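Hypothetical protein MG027 (Mycoplasma genitalium, PDB 1Q8C) is of unknown function but resembles NusB proteins in structure, and may bind RNA or protein partners as they do. Local coordinates at residues K62-S65 against E66-S70; K73-E76 against E77-K81; L129-H133 against Y134-A138. All coordinates share one frame; numbering follows the deposited sequence.

Contact 1: K62-S65 against E66-S70; sequences KAFS and ENIFS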
loop_
_atom_site.group_PDB
_atom_site.type_symbol
_atom_site.label_atom_id
_atom_site.label_comp_id
_atom_site.label_asym_id
_atom_site.label_seq_id
_atom_site.Cartn_x
_atom_site.Cartn_y
_atom_site.Cartn_z
ATOM N N LYS A 62 -5.042 -8.510 -5.264
ATOM C CA LYS A 62 -4.613 -9.364 -6.341
ATOM C C LYS A 62 -3.349 -8.770 -7.003
ATOM O O LYS A 62 -2.393 -9.493 -7.260
ATOM C CB LYS A 62 -5.768 -9.571 -7.345
ATOM C CG LYS A 62 -5.385 -10.239 -8.689
ATOM C CD LYS A 62 -6.577 -10.945 -9.377
ATOM C CE LYS A 62 -6.126 -12.084 -10.318
ATOM N NZ LYS A 62 -5.710 -11.649 -11.685
ATOM N N ALA A 63 -3.353 -7.472 -7.276
ATOM C CA ALA A 63 -2.194 -6.793 -7.842
ATOM C C ALA A 63 -1.007 -6.879 -6.870
ATOM O O ALA A 63 0.130 -7.139 -7.287
ATOM C CB ALA A 63 -2.544 -5.357 -8.151
ATOM N N PHE A 64 -1.285 -6.672 -5.581
ATOM C CA PHE A 64 -0.292 -6.798 -4.498
ATOM C C PHE A 64 0.342 -8.205 -4.464
ATOM O O PHE A 64 1.559 -8.348 -4.357
ATOM C CB PHE A 64 -0.969 -6.527 -3.142
ATOM C CG PHE A 64 -0.188 -7.010 -1.969
ATOM C CD1 PHE A 64 0.885 -6.287 -1.485
ATOM C CD2 PHE A 64 -0.508 -8.196 -1.359
ATOM C CE1 PHE A 64 1.610 -6.757 -0.417
ATOM C CE2 PHE A 64 0.217 -8.672 -0.292
ATOM C CZ PHE A 64 1.263 -7.958 0.182
ATOM N N SER A 65 -0.516 -9.234 -4.525
ATOM C CA SER A 65 -0.093 -10.629 -4.420
ATOM C C SER A 65 0.830 -11.033 -5.564
ATOM O O SER A 65 1.703 -11.861 -5.387
ATOM C CB SER A 65 -1.295 -11.574 -4.374
ATOM O OG SER A 65 -1.915 -11.697 -5.648
ATOM N N GLU A 66 0.635 -10.429 -6.720
ATOM C CA GLU A 66 1.347 -10.801 -7.916
ATOM C C GLU A 66 2.600 -9.951 -8.172
ATOM O O GLU A 66 3.449 -10.322 -8.991
ATOM C CB GLU A 66 0.375 -10.745 -9.092
ATOM C CG GLU A 66 -0.740 -11.803 -8.963
ATOM C CD GLU A 66 -1.815 -11.698 -10.037
ATOM O OE1 GLU A 66 -1.794 -10.683 -10.774
ATOM O OE2 GLU A 66 -2.675 -12.634 -10.145
ATOM N N ASN A 67 2.756 -8.855 -7.436
ATOM C CA ASN A 67 3.874 -7.952 -7.670
ATOM C C ASN A 67 4.691 -7.638 -6.435
ATOM O O ASN A 67 5.497 -6.726 -6.456
ATOM C CB ASN A 67 3.340 -6.662 -8.288
ATOM C CG ASN A 67 2.677 -6.903 -9.629
ATOM O OD1 ASN A 67 3.356 -7.036 -10.651
ATOM N ND2 ASN A 67 1.343 -6.990 -9.628
ATOM N N ILE A 68 4.507 -8.388 -5.355
ATOM C CA ILE A 68 5.117 -7.983 -4.093
ATOM C C ILE A 68 6.665 -7.936 -4.163
ATOM O O ILE A 68 7.287 -7.004 -3.648
ATOM C CB ILE A 68 4.590 -8.824 -2.881
ATOM C CG1 ILE A 68 5.436 -8.489 -1.635
ATOM C CG2 ILE A 68 4.616 -10.314 -3.190
ATOM C CD1 ILE A 68 4.670 -8.447 -0.353
ATOM N N PHE A 69 7.280 -8.904 -4.835
ATOM C CA PHE A 69 8.729 -8.896 -4.974
ATOM C C PHE A 69 9.232 -7.611 -5.649
ATOM O O PHE A 69 10.204 -7.021 -5.195
ATOM C CB PHE A 69 9.236 -10.134 -5.731
ATOM C CG PHE A 69 10.694 -10.438 -5.481
ATOM C CD1 PHE A 69 11.073 -11.393 -4.546
ATOM C CD2 PHE A 69 11.692 -9.764 -6.190
ATOM C CE1 PHE A 69 12.417 -11.678 -4.324
ATOM C CE2 PHE A 69 13.039 -10.038 -5.971
ATOM C CZ PHE A 69 13.402 -11.001 -5.040
ATOM N N SER A 70 8.573 -7.170 -6.712
ATOM C CA SER A 70 9.008 -5.968 -7.426
ATOM C C SER A 70 8.735 -4.697 -6.648
ATOM O O SER A 70 9.571 -3.809 -6.599
ATOM C CB SER A 70 8.287 -5.845 -8.756
ATOM O OG SER A 70 8.417 -7.036 -9.484
#
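The Phe64 ring meets the CD1 methyl of Ile68 obliquely, through its CE1-CZ end, with Phe64 CZ 3.5 Å from Ile68 CD1. The two side chains run side by side in the same direction, one helical turn apart, each with its gamma carbon (CG of Phe64, CG1 of Ile68) anti to the backbone N. The other flat group is the amide of Asn67. Its ND2 donates to Ala63 O at 2.6 Å, the acceptor lying 10° out of the amide plane, while the N-H meets a lone pair in the plane of the Ala63 carbonyl. This nearly straight bond (163°) fixes the amide's rotation, and the side chain of Asn67 is about 3 Å from a bound sodium ion. Both segments belong to helix 55-81 of the NusB-like fold, which is kinked here: the N atoms of Phe69 and Ser70 lack bonds to the preceding turn. Lys62 O takes two donors from the same face of its plane, Glu66 N at 3.2 Å and Ser65 OG at 2.8 Å. Across the same turn the two side chains cross obliquely, and Lys62 NZ forms a long salt bridge with Glu66 OE2, 3.5 Å away, on an exposed surface; a bend at chi4 (-83°) turns the lysine's end forward to the glutamate. Ser65 OG also bonds to Gln40 of helix 36-45, and Phe64 packs against Ile25 and Leu28 of helix 14-28.

Contact 2: K73-E76 against E77-K81; sequences KKIE and EQQLK
Ile75 and Gln79, one turn apart, lie side by side and point the same way, Ile75 CG2 touching Gln79 NE2 at 3.9 Å. The isoleucine turns that methyl toward the amide because CG2, not CG1, stands anti to the backbone N. Backbone hydrogen bonds do most of the joining. Glu77 N donates to Lys73 O at 3.0 Å, close to the line of the carbonyl, and Gln79 N to Ile75 O at 3.3 Å with a nearly straight N-H (165°). Ile75 O has a second donor in Gln78 N, 2.9 Å away and well above the carbonyl plane, whereas the bond from Gln78 N to Lys74 O is weak. Side chains also fold against these carbonyls: Glu77 CG lies 3.4 Å from Lys73 O. As for charge, the carboxylates of Glu76 and Glu77 keep apart, OE2 to OE2 6.0 Å, on a largely exposed surface. Outside the pair, Ile75 is buried against Val106, Leu107 and Leu110 of helix 100-116. One apolar side chain facing inward beside charged ones facing out is the pattern of an amphipathic helix, here the last turns of helix 55-81.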
loop_
_atom_site.group_PDB
_atom_site.type_symbol
_atom_site.label_atom_id
_atom_site.label_comp_id
_atom_site.label_asym_id
_atom_site.label_seq_id
_atom_site.Cartn_x
_atom_site.Cartn_y
_atom_site.Cartn_z
ATOM N N LYS A 73 11.183 -4.328 -3.900
ATOM C CA LYS A 73 12.449 -3.879 -4.467
ATOM C C LYS A 73 12.424 -2.387 -4.781
ATOM O O LYS A 73 13.297 -1.650 -4.321
ATOM C CB LYS A 73 12.792 -4.665 -5.727
ATOM C CG LYS A 73 14.138 -5.392 -5.671
ATOM C CD LYS A 73 14.197 -6.463 -4.581
ATOM C CE LYS A 73 15.468 -7.338 -4.697
ATOM N NZ LYS A 73 15.405 -8.582 -3.844
ATOM N N LYS A 74 11.438 -1.947 -5.563
ATOM C CA LYS A 74 11.305 -0.532 -5.930
ATOM C C LYS A 74 11.348 0.379 -4.706
ATOM O O LYS A 74 11.989 1.426 -4.724
ATOM C CB LYS A 74 10.013 -0.286 -6.705
ATOM C CG LYS A 74 10.065 -0.751 -8.150
ATOM C CD LYS A 74 8.679 -0.720 -8.783
ATOM C CE LYS A 74 8.552 -1.720 -9.940
ATOM N NZ LYS A 74 7.130 -1.804 -10.442
ATOM N N ILE A 75 10.659 -0.029 -3.649
ATOM C CA ILE A 75 10.721 0.676 -2.377
ATOM C C ILE A 75 12.166 0.679 -1.849
ATOM O O ILE A 75 12.776 1.733 -1.740
ATOM C CB ILE A 75 9.746 0.018 -1.383
ATOM C CG1 ILE A 75 8.316 0.387 -1.777
ATOM C CG2 ILE A 75 10.052 0.439 0.045
ATOM C CD1 ILE A 75 7.268 -0.560 -1.269
ATOM N N GLU A 76 12.703 -0.499 -1.535
ATOM C CA GLU A 76 14.095 -0.665 -1.107
ATOM C C GLU A 76 15.025 0.382 -1.730
ATOM O O GLU A 76 15.773 1.071 -1.022
ATOM C CB GLU A 76 14.595 -2.077 -1.481
ATOM C CG GLU A 76 15.629 -2.700 -0.534
ATOM C CD GLU A 76 16.283 -3.975 -1.102
ATOM O OE1 GLU A 76 17.475 -4.273 -0.735
ATOM O OE2 GLU A 76 15.608 -4.686 -1.909
ATOM N N GLU A 77 14.960 0.515 -3.053
ATOM C CA GLU A 77 15.919 1.334 -3.802
ATOM C C GLU A 77 15.570 2.824 -3.922
ATOM O O GLU A 77 16.440 3.637 -4.249
ATOM C CB GLU A 77 16.109 0.758 -5.208
ATOM C CG GLU A 77 16.419 -0.740 -5.245
ATOM C CD GLU A 77 16.286 -1.321 -6.642
ATOM O OE1 GLU A 77 15.245 -1.056 -7.300
ATOM O OE2 GLU A 77 17.231 -2.028 -7.084
ATOM N N GLN A 78 14.309 3.182 -3.697
ATOM C CA GLN A 78 13.918 4.580 -3.767
ATOM C C GLN A 78 14.375 5.299 -2.510
ATOM O O GLN A 78 14.960 6.390 -2.585
ATOM C CB GLN A 78 12.412 4.736 -3.957
ATOM C CG GLN A 78 12.020 6.024 -4.649
ATOM C CD GLN A 78 12.980 6.393 -5.760
ATOM O OE1 GLN A 78 13.280 5.572 -6.632
ATOM N NE2 GLN A 78 13.484 7.617 -5.720
ATOM N N GLN A 79 14.121 4.672 -1.361
ATOM C CA GLN A 79 14.625 5.168 -0.085
ATOM C C GLN A 79 16.110 5.471 -0.200
ATOM O O GLN A 79 16.522 6.594 0.073
ATOM C CB GLN A 79 14.416 4.142 1.023
ATOM C CG GLN A 79 12.988 3.955 1.439
ATOM C CD GLN A 79 12.892 3.159 2.720
ATOM O OE1 GLN A 79 13.148 3.695 3.811
ATOM N NE2 GLN A 79 12.557 1.872 2.596
ATOM N N LEU A 80 16.903 4.475 -0.607
ATOM C CA LEU A 80 18.357 4.655 -0.767
ATOM C C LEU A 80 18.676 5.816 -1.703
ATOM O O LEU A 80 19.511 6.671 -1.391
ATOM C CB LEU A 80 19.039 3.368 -1.276
ATOM C CG LEU A 80 19.284 3.179 -2.784
ATOM C CD1 LEU A 80 20.477 3.994 -3.297
ATOM C CD2 LEU A 80 19.511 1.720 -3.107
ATOM N N LYS A 81 17.990 5.833 -2.847
ATOM C CA LYS A 81 18.196 6.838 -3.881
ATOM C C LYS A 81 17.864 8.244 -3.365
ATOM O O LYS A 81 18.262 9.255 -3.972
ATOM C CB LYS A 81 17.365 6.480 -5.111
ATOM C CG LYS A 81 17.610 7.349 -6.317
ATOM C CD LYS A 81 17.251 6.616 -7.606
ATOM C CE LYS A 81 17.962 7.234 -8.799
ATOM N NZ LYS A 81 17.738 6.438 -10.037
#

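Contact 3: L129-H133 against Y134-A138; sequences LIMDH and YSQGA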
loop_
_atom_site.group_PDB
_atom_site.type_symbol
_atom_site.label_atom_id
_atom_site.label_comp_id
_atom_site.label_asym_id
_atom_site.label_seq_id
_atom_site.Cartn_x
_atom_site.Cartn_y
_atom_site.Cartn_z
ATOM N N LEU A 129 -3.556 10.512 4.735
ATOM C CA LEU A 129 -4.754 10.428 5.549
ATOM C C LEU A 129 -4.780 9.136 6.369
ATOM O O LEU A 129 -5.236 9.133 7.509
ATOM C CB LEU A 129 -5.991 10.507 4.647
ATOM C CG LEU A 129 -7.219 11.197 5.226
ATOM C CD1 LEU A 129 -6.875 12.569 5.834
ATOM C CD2 LEU A 129 -8.277 11.333 4.130
ATOM N N ILE A 130 -4.276 8.044 5.787
ATOM C CA ILE A 130 -4.174 6.761 6.483
ATOM C C ILE A 130 -3.043 6.779 7.531
ATOM O O ILE A 130 -3.158 6.202 8.613
ATOM C CB ILE A 130 -3.970 5.633 5.464
ATOM C CG1 ILE A 130 -5.187 5.580 4.514
ATOM C CG2 ILE A 130 -3.721 4.312 6.181
ATOM C CD1 ILE A 130 -5.262 4.320 3.625
ATOM N N MET A 131 -1.961 7.469 7.218
ATOM C CA MET A 131 -0.870 7.629 8.173
ATOM C C MET A 131 -1.361 8.384 9.421
ATOM O O MET A 131 -1.007 8.030 10.539
ATOM C CB MET A 131 0.302 8.353 7.506
ATOM C CG MET A 131 0.948 7.508 6.397
ATOM S SD MET A 131 1.992 6.159 6.978
ATOM C CE MET A 131 3.574 7.085 7.217
ATOM N N ASP A 132 -2.186 9.409 9.220
ATOM C CA ASP A 132 -2.797 10.144 10.329
ATOM C C ASP A 132 -3.708 9.239 11.151
ATOM O O ASP A 132 -3.746 9.329 12.383
ATOM C CB ASP A 132 -3.637 11.310 9.804
ATOM C CG ASP A 132 -2.798 12.512 9.398
ATOM O OD1 ASP A 132 -1.577 12.514 9.658
ATOM O OD2 ASP A 132 -3.307 13.502 8.822
ATOM N N HIS A 133 -4.456 8.384 10.453
ATOM C CA HIS A 133 -5.373 7.444 11.083
ATOM C C HIS A 133 -4.638 6.525 12.049
ATOM O O HIS A 133 -5.165 6.193 13.107
ATOM C CB HIS A 133 -6.127 6.624 10.026
ATOM C CG HIS A 133 -6.896 5.477 10.593
ATOM N ND1 HIS A 133 -6.306 4.273 10.907
ATOM C CD2 HIS A 133 -8.205 5.351 10.917
ATOM C CE1 HIS A 133 -7.216 3.455 11.400
ATOM N NE2 HIS A 133 -8.377 4.081 11.412
ATOM N N TYR A 134 -3.417 6.137 11.684
ATOM C CA TYR A 134 -2.580 5.266 12.507
ATOM C C TYR A 134 -1.601 6.098 13.357
ATOM O O TYR A 134 -0.614 5.574 13.892
ATOM C CB TYR A 134 -1.811 4.291 11.608
ATOM C CG TYR A 134 -2.639 3.167 11.015
ATOM C CD1 TYR A 134 -2.888 3.108 9.648
ATOM C CD2 TYR A 134 -3.136 2.137 11.819
ATOM C CE1 TYR A 134 -3.627 2.068 9.090
ATOM C CE2 TYR A 134 -3.877 1.092 11.269
ATOM C CZ TYR A 134 -4.117 1.069 9.904
ATOM O OH TYR A 134 -4.846 0.052 9.341
ATOM N N SER A 135 -1.896 7.389 13.489
ATOM C CA SER A 135 -1.042 8.341 14.187
ATOM C C SER A 135 0.420 7.963 14.064
ATOM O O SER A 135 1.110 7.765 15.063
ATOM C CB SER A 135 -1.431 8.428 15.659
ATOM O OG SER A 135 -1.132 7.211 16.325
ATOM N N GLN A 136 0.874 7.835 12.822
ATOM C CA GLN A 136 2.262 7.522 12.554
ATOM C C GLN A 136 3.029 8.837 12.598
ATOM O O GLN A 136 4.022 8.971 13.350
ATOM C CB GLN A 136 2.402 6.803 11.219
ATOM C CG GLN A 136 2.114 5.298 11.331
ATOM C CD GLN A 136 3.338 4.498 11.764
ATOM O OE1 GLN A 136 4.282 4.317 10.981
ATOM N NE2 GLN A 136 3.327 4.024 13.008
ATOM N N GLY A 137 2.535 9.833 11.859
ATOM C CA GLY A 137 3.176 11.143 11.835
ATOM C C GLY A 137 4.582 11.010 11.267
ATOM O O GLY A 137 5.510 11.698 11.689
ATOM N N ALA A 138 4.731 10.053 10.343
ATOM C CA ALA A 138 5.958 9.871 9.567
ATOM C C ALA A 138 5.573 10.107 8.102
ATOM O O ALA A 138 6.197 9.576 7.179
ATOM C CB ALA A 138 6.531 8.463 9.776
#
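A Schellman motif ends helix 120-133, with Ser135, at positive phi, as its C-prime residue. Gln136 N reaches back to Met131 O at 3.0 Å in an almost straight bond (175°), and inside it Ser135 N donates to Asp132 O at 2.9 Å from well above the carbonyl plane. Tyr134, the first residue to leave helical angles, still donates from its N to Ile130 O at 3.1 Å. Its ring forms a T-shaped pair with His133: the imidazole presents an edge to the phenol face, the planes at 82° and the ring centroids 4.7 Å apart. His133 ND1 sits over the centre of that face, 3.7 Å above the plane, and has no polar partner in the model. At chi1 170° the histidine CG lies beside its own carbonyl carbon, which carries the imidazole forward to the ring of the next residue. Ile130 CG2 meets the same phenol ring at Tyr134 CE1, 3.7 Å away, the two side chains running alongside. Beyond the turn, Met131 bends at chi2 and chi3 to bring CE within 4.1 Å of Ala138 CB, so the methyl meets the chain as it departs. Around the contact, His133 and Tyr134 lie against Ile19 of helix 14-28, while Met131 rests on Thr102 and Tyr134 on Leu101 of helix 100-116, so this helix end packs against both helices.

How the contacts relate
From the N terminus, contact 1 comes first, about midway along helix 55-81; contact 2 follows on the last turns of the same helix, its centre 16 Å farther on. Contact 3 comes much later, at the end of helix 120-133 and in the loop after it. Each is made within one continuous run of chain, so none closes a long loop, and the three stand in series without nesting or crossing. Contacts 1 and 3 lie on opposite sides of the chain's centre, with nearest atoms about 13 Å apart. Helix 100-116 is a shared neighbour, touched by side chains of all three, while helix 14-28 borders contacts 1 and 3.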